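PDB 4Z6M: homoprotocatechuate 2,3-dioxygenase, which probably uses a non-haem iron(II) centre and molecular oxygen to open the aromatic ring of homoprotocatechuate by extradiol cleavage. Local coordinates for residues R32-V36 with D37-L41; E102-K105 with D106-K110; Y273-D277 with P278-T282. The protein carries 1 engineered substitution. All coordinates share one frame; numbering follows the deposited sequence. Where two conformers were deposited one is given.

Interaction 1 (R32-V36 with D37-L41); sequences RNFYV and DVLGL
The carbonyls of N33 and F34 accept from the amides of V38 and L39, each 2.9 Å from carbonyl O to amide N and five residues apart, so that the end of helix 28-38 runs as a wide, pi-type turn, and G40 is the first residue to leave helical backbone angles, with positive phi. L41 N is thereby brought to Y35 O at 3.0 Å, while the bond from G40 N to V36 O is weak. On the polar flank N33 was modelled in two conformations, so its contact is less certain; in one, ND2 donates to D37 OD2 at 3.2 Å on its anti lone pair, with the oxygen tilted 27° from the amide plane. The extended side chain of R32 does not touch D37 directly. Two waters lie in the plane of the R32 guanidinium, each accepting from NH1, and one donates to OD2 and the other to OD1 of D37. R32 NE is already engaged in a salt bridge with E46. The other flank is apolar. F34 CE2 approaches CD1 of L39 at 3.7 Å, and the Y35 ring runs alongside L41, its CD1 4.0 Å from L41 CD1. F34 CD2 also sits over the centre of the Y35 ring. Y35 OH continues to D260, and L41, Y35 and V36 pack on L53 of strand 50-54. This is a helix C-terminal region followed by a positive-phi glycine, in the first beta-alpha-beta-beta-beta module, the unit from which the vicinal oxygen chelate fold is built.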
loop_
_atom_site.group_PDB
_atom_site.type_symbol
_atom_site.label_atom_id
_atom_site.label_comp_id
_atom_site.label_asym_id
_atom_site.label_seq_id
_atom_site.Cartn_x
_atom_site.Cartn_y
_atom_site.Cartn_z
ATOM N N ARG A 32 -26.858 -6.345 10.753
ATOM C CA ARG A 32 -26.715 -5.960 9.342
ATOM C C ARG A 32 -25.915 -4.676 9.196
ATOM O O ARG A 32 -25.050 -4.566 8.318
ATOM C CB ARG A 32 -28.096 -5.760 8.693
ATOM C CG ARG A 32 -28.013 -5.719 7.168
ATOM C CD ARG A 32 -29.364 -5.366 6.542
ATOM N NE ARG A 32 -29.390 -5.552 5.096
ATOM C CZ ARG A 32 -28.819 -4.729 4.227
ATOM N NH1 ARG A 32 -28.195 -3.633 4.640
ATOM N NH2 ARG A 32 -28.909 -4.988 2.929
ATOM N N ASN A 33 -26.188 -3.693 10.046
ATOM C CA ASN A 33 -25.463 -2.435 9.958
ATOM C C ASN A 33 -23.951 -2.658 10.140
ATOM O O ASN A 33 -23.132 -2.030 9.466
ATOM C CB ASN A 33 -26.008 -1.432 10.975
ATOM C CG ASN A 33 -25.240 -0.126 10.981
ATOM O OD1 ASN A 33 -24.477 0.139 11.906
ATOM N ND2 ASN A 33 -25.435 0.692 9.956
ATOM N N PHE A 34 -23.588 -3.556 11.046
ATOM C CA PHE A 34 -22.172 -3.837 11.291
ATOM C C PHE A 34 -21.561 -4.568 10.090
ATOM O O PHE A 34 -20.532 -4.149 9.549
ATOM C CB PHE A 34 -22.026 -4.665 12.561
ATOM C CG PHE A 34 -20.590 -4.968 12.952
ATOM C CD1 PHE A 34 -19.824 -4.000 13.593
ATOM C CD2 PHE A 34 -20.021 -6.213 12.714
ATOM C CE1 PHE A 34 -18.510 -4.278 13.984
ATOM C CE2 PHE A 34 -18.715 -6.487 13.102
ATOM C CZ PHE A 34 -17.973 -5.523 13.737
ATOM N N TYR A 35 -22.153 -5.695 9.691
ATOM C CA TYR A 35 -21.508 -6.531 8.697
ATOM C C TYR A 35 -21.610 -6.008 7.267
ATOM O O TYR A 35 -20.698 -6.245 6.459
ATOM C CB TYR A 35 -22.045 -7.954 8.751
ATOM C CG TYR A 35 -21.595 -8.705 9.992
ATOM C CD1 TYR A 35 -20.329 -9.268 10.058
ATOM C CD2 TYR A 35 -22.420 -8.867 11.083
ATOM C CE1 TYR A 35 -19.895 -9.949 11.181
ATOM C CE2 TYR A 35 -22.000 -9.554 12.213
ATOM C CZ TYR A 35 -20.739 -10.095 12.256
ATOM O OH TYR A 35 -20.268 -10.766 13.346
ATOM N N VAL A 36 -22.705 -5.324 6.956
ATOM C CA VAL A 36 -22.914 -4.784 5.619
ATOM C C VAL A 36 -22.436 -3.344 5.567
ATOM O O VAL A 36 -21.594 -3.005 4.732
ATOM C CB VAL A 36 -24.389 -4.903 5.155
ATOM C CG1 VAL A 36 -24.574 -4.291 3.769
ATOM C CG2 VAL A 36 -24.806 -6.362 5.135
ATOM N N ASP A 37 -22.983 -2.467 6.394
ATOM C CA ASP A 37 -22.660 -1.048 6.244
ATOM C C ASP A 37 -21.266 -0.715 6.731
ATOM O O ASP A 37 -20.544 0.012 6.047
ATOM C CB ASP A 37 -23.704 -0.148 6.891
ATOM C CG ASP A 37 -25.051 -0.326 6.261
ATOM O OD1 ASP A 37 -25.107 -0.481 5.023
ATOM O OD2 ASP A 37 -26.031 -0.308 6.991
ATOM N N VAL A 38 -20.869 -1.246 7.886
ATOM C CA VAL A 38 -19.513 -0.964 8.368
ATOM C C VAL A 38 -18.485 -1.787 7.618
ATOM O O VAL A 38 -17.560 -1.214 7.044
ATOM C CB VAL A 38 -19.369 -1.133 9.889
ATOM C CG1 VAL A 38 -17.941 -0.853 10.336
ATOM C CG2 VAL A 38 -20.377 -0.239 10.621
ATOM N N LEU A 39 -18.678 -3.098 7.558
ATOM C CA LEU A 39 -17.645 -3.990 7.016
ATOM C C LEU A 39 -17.738 -4.255 5.520
ATOM O O LEU A 39 -16.792 -4.761 4.936
ATOM C CB LEU A 39 -17.589 -5.302 7.787
ATOM C CG LEU A 39 -17.158 -5.168 9.255
ATOM C CD1 LEU A 39 -17.090 -6.584 9.811
ATOM C CD2 LEU A 39 -15.819 -4.453 9.404
ATOM N N GLY A 40 -18.883 -3.981 4.901
ATOM C CA GLY A 40 -18.978 -4.079 3.450
ATOM C C GLY A 40 -19.149 -5.484 2.887
ATOM O O GLY A 40 -18.966 -5.693 1.679
ATOM N N LEU A 41 -19.521 -6.463 3.708
ATOM C CA LEU A 41 -19.786 -7.789 3.163
ATOM C C LEU A 41 -20.996 -7.734 2.218
ATOM O O LEU A 41 -21.827 -6.829 2.312
ATOM C CB LEU A 41 -20.026 -8.804 4.281
ATOM C CG LEU A 41 -18.739 -9.255 4.999
ATOM C CD1 LEU A 41 -19.089 -9.933 6.311
ATOM C CD2 LEU A 41 -17.869 -10.176 4.149
HETATM O O HOH W 1 -28.018 -2.223 7.085
HETATM O O HOH W 2 -27.154 -1.326 3.356
#

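Interaction 2 (E102-K105 with D106-K110); sequences ERRK and DGFVK
F108 sets one face of its ring against the extended side chain of R104, and the two bury much of the surface in this contact. R104 CD stands 3.9 Å from the ring centroid, 16° off the normal, a CH-pi contact over the face, while R104 CG rests near F108 CZ. Further out the guanidinium follows the ring at a tilt of only 25°, with F108 CE2 lying over one of its faces, 3.3 Å from R104 NE. The side chain of R104 leaves with CG anti to its own carbonyl carbon (chi1 -66°) and then runs straight from CG to NE, which carries the flat group across the ring. E102 fixes the rotation of that group: its OE2 accepts from both NE and NH2 of R104, each at 2.8 Å, in a side-on salt bridge that comes from one face of the carboxylate but lies in the guanidinium plane. E102 CD also touches F108 CE2 at 3.7 Å, and E102 O meets the ring edge. The backbone here makes a type I beta turn from R104 to G107, closed by G107 N to R104 O at 3.1 Å. It leads out of strand 101-104, the outermost strand on this side of the first sheet of the glyoxalase-like fold, whose neighbour 115-119 pairs with E102 and R104 and offers A115 and R117 to F108. G107 adopts positive phi, and a water donates to G107 O and accepts from R104 NH1. At the corner of the turn D106 lies alongside K105, pointing the same way, with OD2 3.8 Å from K105 CG. K105 bends at its third and fourth torsions, yet NZ remains 4.4 Å from D106 OD1, beyond salt-bridge distance.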
loop_
_atom_site.group_PDB
_atom_site.type_symbol
_atom_site.label_atom_id
_atom_site.label_comp_id
_atom_site.label_asym_id
_atom_site.label_seq_id
_atom_site.Cartn_x
_atom_site.Cartn_y
_atom_site.Cartn_z
ATOM N N GLU A 102 -26.572 -35.134 12.623
ATOM C CA GLU A 102 -27.835 -34.862 11.968
ATOM C C GLU A 102 -27.556 -34.561 10.498
ATOM O O GLU A 102 -26.739 -33.694 10.193
ATOM C CB GLU A 102 -28.551 -33.671 12.615
ATOM C CG GLU A 102 -29.893 -33.407 11.950
ATOM C CD GLU A 102 -30.736 -32.333 12.612
ATOM O OE1 GLU A 102 -30.314 -31.797 13.672
ATOM O OE2 GLU A 102 -31.823 -32.030 12.045
ATOM N N ARG A 103 -28.241 -35.294 9.621
ATOM C CA ARG A 103 -28.011 -35.204 8.177
ATOM C C ARG A 103 -29.272 -34.648 7.506
ATOM O O ARG A 103 -30.374 -35.183 7.715
ATOM C CB ARG A 103 -27.719 -36.609 7.643
ATOM C CG ARG A 103 -27.520 -36.717 6.144
ATOM C CD ARG A 103 -26.094 -36.422 5.800
ATOM N NE ARG A 103 -25.734 -36.683 4.407
ATOM C CZ ARG A 103 -25.071 -37.740 3.939
ATOM N NH1 ARG A 103 -24.701 -38.746 4.720
ATOM N NH2 ARG A 103 -24.767 -37.793 2.651
ATOM N N ARG A 104 -29.113 -33.604 6.676
ATOM C CA ARG A 104 -30.246 -33.095 5.896
ATOM C C ARG A 104 -29.877 -32.977 4.434
ATOM O O ARG A 104 -28.981 -32.204 4.066
ATOM C CB ARG A 104 -30.659 -31.740 6.437
ATOM C CG ARG A 104 -31.217 -31.838 7.846
ATOM C CD ARG A 104 -31.950 -30.591 8.227
ATOM N NE ARG A 104 -32.250 -30.551 9.649
ATOM C CZ ARG A 104 -32.764 -29.486 10.275
ATOM N NH1 ARG A 104 -33.080 -28.383 9.590
ATOM N NH2 ARG A 104 -32.964 -29.524 11.587
ATOM N N LYS A 105 -30.582 -33.727 3.597
ATOM C CA LYS A 105 -30.273 -33.808 2.177
ATOM C C LYS A 105 -30.427 -32.475 1.453
ATOM O O LYS A 105 -29.788 -32.269 0.417
ATOM C CB LYS A 105 -31.124 -34.882 1.488
ATOM C CG LYS A 105 -32.577 -34.484 1.330
ATOM C CD LYS A 105 -33.469 -35.654 0.937
ATOM C CE LYS A 105 -32.919 -36.425 -0.252
ATOM N NZ LYS A 105 -32.669 -35.569 -1.451
ATOM N N ASP A 106 -31.258 -31.586 1.993
ATOM C CA ASP A 106 -31.483 -30.278 1.396
ATOM C C ASP A 106 -30.935 -29.153 2.261
ATOM O O ASP A 106 -31.265 -27.996 2.031
ATOM C CB ASP A 106 -32.980 -30.059 1.115
ATOM C CG ASP A 106 -33.511 -30.998 0.039
ATOM O OD1 ASP A 106 -32.801 -31.241 -0.964
ATOM O OD2 ASP A 106 -34.645 -31.492 0.197
ATOM N N GLY A 107 -30.059 -29.477 3.214
ATOM C CA GLY A 107 -29.321 -28.463 3.935
ATOM C C GLY A 107 -30.013 -27.917 5.162
ATOM O O GLY A 107 -31.220 -28.101 5.364
ATOM N N PHE A 108 -29.249 -27.194 5.964
ATOM C CA PHE A 108 -29.759 -26.497 7.160
ATOM C C PHE A 108 -29.993 -25.019 6.946
ATOM O O PHE A 108 -30.702 -24.387 7.728
ATOM C CB PHE A 108 -28.751 -26.627 8.321
ATOM C CG PHE A 108 -28.616 -28.027 8.885
ATOM C CD1 PHE A 108 -27.822 -28.965 8.250
ATOM C CD2 PHE A 108 -29.313 -28.405 10.032
ATOM C CE1 PHE A 108 -27.674 -30.238 8.755
ATOM C CE2 PHE A 108 -29.160 -29.687 10.545
ATOM C CZ PHE A 108 -28.357 -30.608 9.902
ATOM N N VAL A 109 -29.303 -24.448 5.951
ATOM C CA VAL A 109 -29.420 -23.037 5.605
ATOM C C VAL A 109 -29.544 -22.946 4.091
ATOM O O VAL A 109 -29.135 -23.859 3.370
ATOM C CB VAL A 109 -28.202 -22.206 6.104
ATOM C CG1 VAL A 109 -28.034 -22.302 7.606
ATOM C CG2 VAL A 109 -26.921 -22.637 5.417
ATOM N N LYS A 110 -30.095 -21.840 3.610
ATOM C CA LYS A 110 -30.240 -21.625 2.172
ATOM C C LYS A 110 -28.874 -21.667 1.479
ATOM O O LYS A 110 -27.860 -21.215 2.036
ATOM C CB LYS A 110 -30.914 -20.287 1.917
ATOM C CG LYS A 110 -32.376 -20.286 2.276
ATOM C CD LYS A 110 -33.018 -18.944 1.960
ATOM C CE LYS A 110 -34.525 -18.958 2.193
ATOM N NZ LYS A 110 -34.908 -19.479 3.541
HETATM O O HOH W 3 -33.450 -28.016 7.041
#

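Interaction 3 (Y273-D277 with P278-T282); sequences YYTGD and PDNPT
N280 lays its amide obliquely across T275, with OD1 3.5 Å from T275 CA and ND2 3.9 Å from T275 CG2. N280 is the last residue of a type I beta turn that begins at D277, and T275 lies two residues before it, in the long loop between strands 265-270 and 283-286 of the second glyoxalase-like sheet. N280 N closes the turn on D277 O at 3.0 Å. With CG anti to the backbone nitrogen (chi1 -177°), the N280 side chain folds back over the loop, where a water meets each end of the amide and R137 of the second subunit, another copy of this protein, is a further partner. One water donates to OD1 and accepts from D277 N; the other accepts from ND2 and donates to Y273 OH and P281 O, tying the two limbs of the loop together. T275 OG1 turns instead to T198 O.

D277 and D279 face the second subunit: R80 of that subunit takes both D277 OD2 and D279 OD1, R17 also takes D277 OD2, and H134 binds D279 OD2. These partners probably explain how D277 OD2 and D279 OD1 can approach to 4.5 Å. R137 of the second subunit also reaches Y274 O. The turn thus forms part of the subunit interface. D277 is held from its own chain as well: Y274 OH donates to D277 OD1 at 2.6 Å, meeting it on the anti side, 27° out of the carboxylate plane, while G276 N sits 3.3 Å above the centre of the Y274 ring.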
loop_
_atom_site.group_PDB
_atom_site.type_symbol
_atom_site.label_atom_id
_atom_site.label_comp_id
_atom_site.label_asym_id
_atom_site.label_seq_id
_atom_site.Cartn_x
_atom_site.Cartn_y
_atom_site.Cartn_z
ATOM N N TYR A 273 1.540 -17.289 5.101
ATOM C CA TYR A 273 2.435 -17.989 4.175
ATOM C C TYR A 273 1.842 -19.340 3.748
ATOM O O TYR A 273 0.857 -19.823 4.309
ATOM C CB TYR A 273 3.839 -18.133 4.804
ATOM C CG TYR A 273 3.836 -18.839 6.140
ATOM C CD1 TYR A 273 3.934 -20.224 6.213
ATOM C CD2 TYR A 273 3.722 -18.131 7.327
ATOM C CE1 TYR A 273 3.923 -20.887 7.420
ATOM C CE2 TYR A 273 3.705 -18.784 8.555
ATOM C CZ TYR A 273 3.799 -20.172 8.589
ATOM O OH TYR A 273 3.757 -20.857 9.785
ATOM N N TYR A 274 2.465 -19.918 2.735
ATOM C CA TYR A 274 2.063 -21.189 2.129
ATOM C C TYR A 274 2.493 -22.378 2.962
ATOM O O TYR A 274 3.677 -22.521 3.331
ATOM C CB TYR A 274 2.653 -21.289 0.707
ATOM C CG TYR A 274 2.576 -22.702 0.099
ATOM C CD1 TYR A 274 1.417 -23.178 -0.498
ATOM C CD2 TYR A 274 3.673 -23.544 0.131
ATOM C CE1 TYR A 274 1.360 -24.454 -1.037
ATOM C CE2 TYR A 274 3.631 -24.811 -0.425
ATOM C CZ TYR A 274 2.460 -25.271 -0.998
ATOM O OH TYR A 274 2.380 -26.544 -1.509
ATOM N N THR A 275 1.537 -23.262 3.227
ATOM C CA THR A 275 1.766 -24.420 4.082
ATOM C C THR A 275 1.448 -25.756 3.397
ATOM O O THR A 275 1.389 -26.785 4.054
ATOM C CB THR A 275 0.864 -24.316 5.312
ATOM O OG1 THR A 275 -0.479 -24.341 4.813
ATOM C CG2 THR A 275 1.172 -23.051 6.142
ATOM N N GLY A 276 1.194 -25.725 2.097
ATOM C CA GLY A 276 0.643 -26.887 1.394
ATOM C C GLY A 276 1.563 -28.057 1.204
ATOM O O GLY A 276 1.089 -29.126 0.856
ATOM N N ASP A 277 2.871 -27.907 1.412
ATOM C CA ASP A 277 3.745 -29.072 1.324
ATOM C C ASP A 277 3.608 -29.922 2.599
ATOM O O ASP A 277 3.457 -29.388 3.697
ATOM C CB ASP A 277 5.198 -28.662 1.140
ATOM C CG ASP A 277 5.532 -28.143 -0.268
ATOM O OD1 ASP A 277 4.624 -27.883 -1.091
ATOM O OD2 ASP A 277 6.748 -27.996 -0.536
ATOM N N PRO A 278 3.702 -31.247 2.456
ATOM C CA PRO A 278 3.358 -32.101 3.609
ATOM C C PRO A 278 4.379 -32.063 4.758
ATOM O O PRO A 278 4.049 -32.416 5.895
ATOM C CB PRO A 278 3.271 -33.493 2.986
ATOM C CG PRO A 278 4.170 -33.407 1.802
ATOM C CD PRO A 278 3.898 -32.034 1.234
ATOM N N ASP A 279 5.601 -31.651 4.429
ATOM C CA ASP A 279 6.672 -31.466 5.400
ATOM C C ASP A 279 6.895 -29.984 5.744
ATOM O O ASP A 279 7.951 -29.587 6.215
ATOM C CB ASP A 279 7.964 -32.111 4.909
ATOM C CG ASP A 279 8.508 -31.472 3.631
ATOM O OD1 ASP A 279 7.767 -30.673 2.998
ATOM O OD2 ASP A 279 9.665 -31.782 3.260
ATOM N N ASN A 280 5.879 -29.170 5.502
ATOM C CA ASN A 280 5.879 -27.782 5.947
ATOM C C ASN A 280 6.442 -27.680 7.350
ATOM O O ASN A 280 5.946 -28.351 8.253
ATOM C CB ASN A 280 4.472 -27.240 5.958
ATOM C CG ASN A 280 4.435 -25.785 6.340
ATOM O OD1 ASN A 280 4.896 -24.934 5.584
ATOM N ND2 ASN A 280 3.906 -25.495 7.509
ATOM N N PRO A 281 7.453 -26.817 7.562
ATOM C CA PRO A 281 8.073 -26.817 8.881
ATOM C C PRO A 281 7.145 -26.245 9.938
ATOM O O PRO A 281 6.577 -25.183 9.753
ATOM C CB PRO A 281 9.298 -25.918 8.696
ATOM C CG PRO A 281 9.604 -25.942 7.238
ATOM C CD PRO A 281 8.276 -26.109 6.550
ATOM N N THR A 282 6.989 -26.961 11.042
ATOM C CA THR A 282 6.189 -26.467 12.136
ATOM C C THR A 282 7.022 -25.479 12.968
ATOM O O THR A 282 8.263 -25.510 12.985
ATOM C CB THR A 282 5.711 -27.604 13.019
ATOM O OG1 THR A 282 6.862 -28.268 13.542
ATOM C CG2 THR A 282 4.899 -28.572 12.220
HETATM O O HOH W 4 4.215 -23.532 9.645
HETATM O O HOH W 5 4.532 -25.582 2.758
#

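Overall arrangement
Interactions 1 and 2 lie in the same glyoxalase-family region, on its eight-stranded sheet or the helix packed on it, their centres about 27 Å apart; the centre of interaction 3 lies about 34 Å from each of theirs, in a loop of the second sheet. None touches another. Interaction 1 ends a helix and divides into a buried apolar flank and a hydrated polar one. Interaction 2 is a surface contact at the end of an edge strand, resting on a salt bridge laid over an aromatic ring. Interaction 3 is partly buried, and of the three it alone is met by another subunit, so its acidic groups pair with that chain's basic residues. The side chain of T275 is about 14 Å from the bound iron(II) ion.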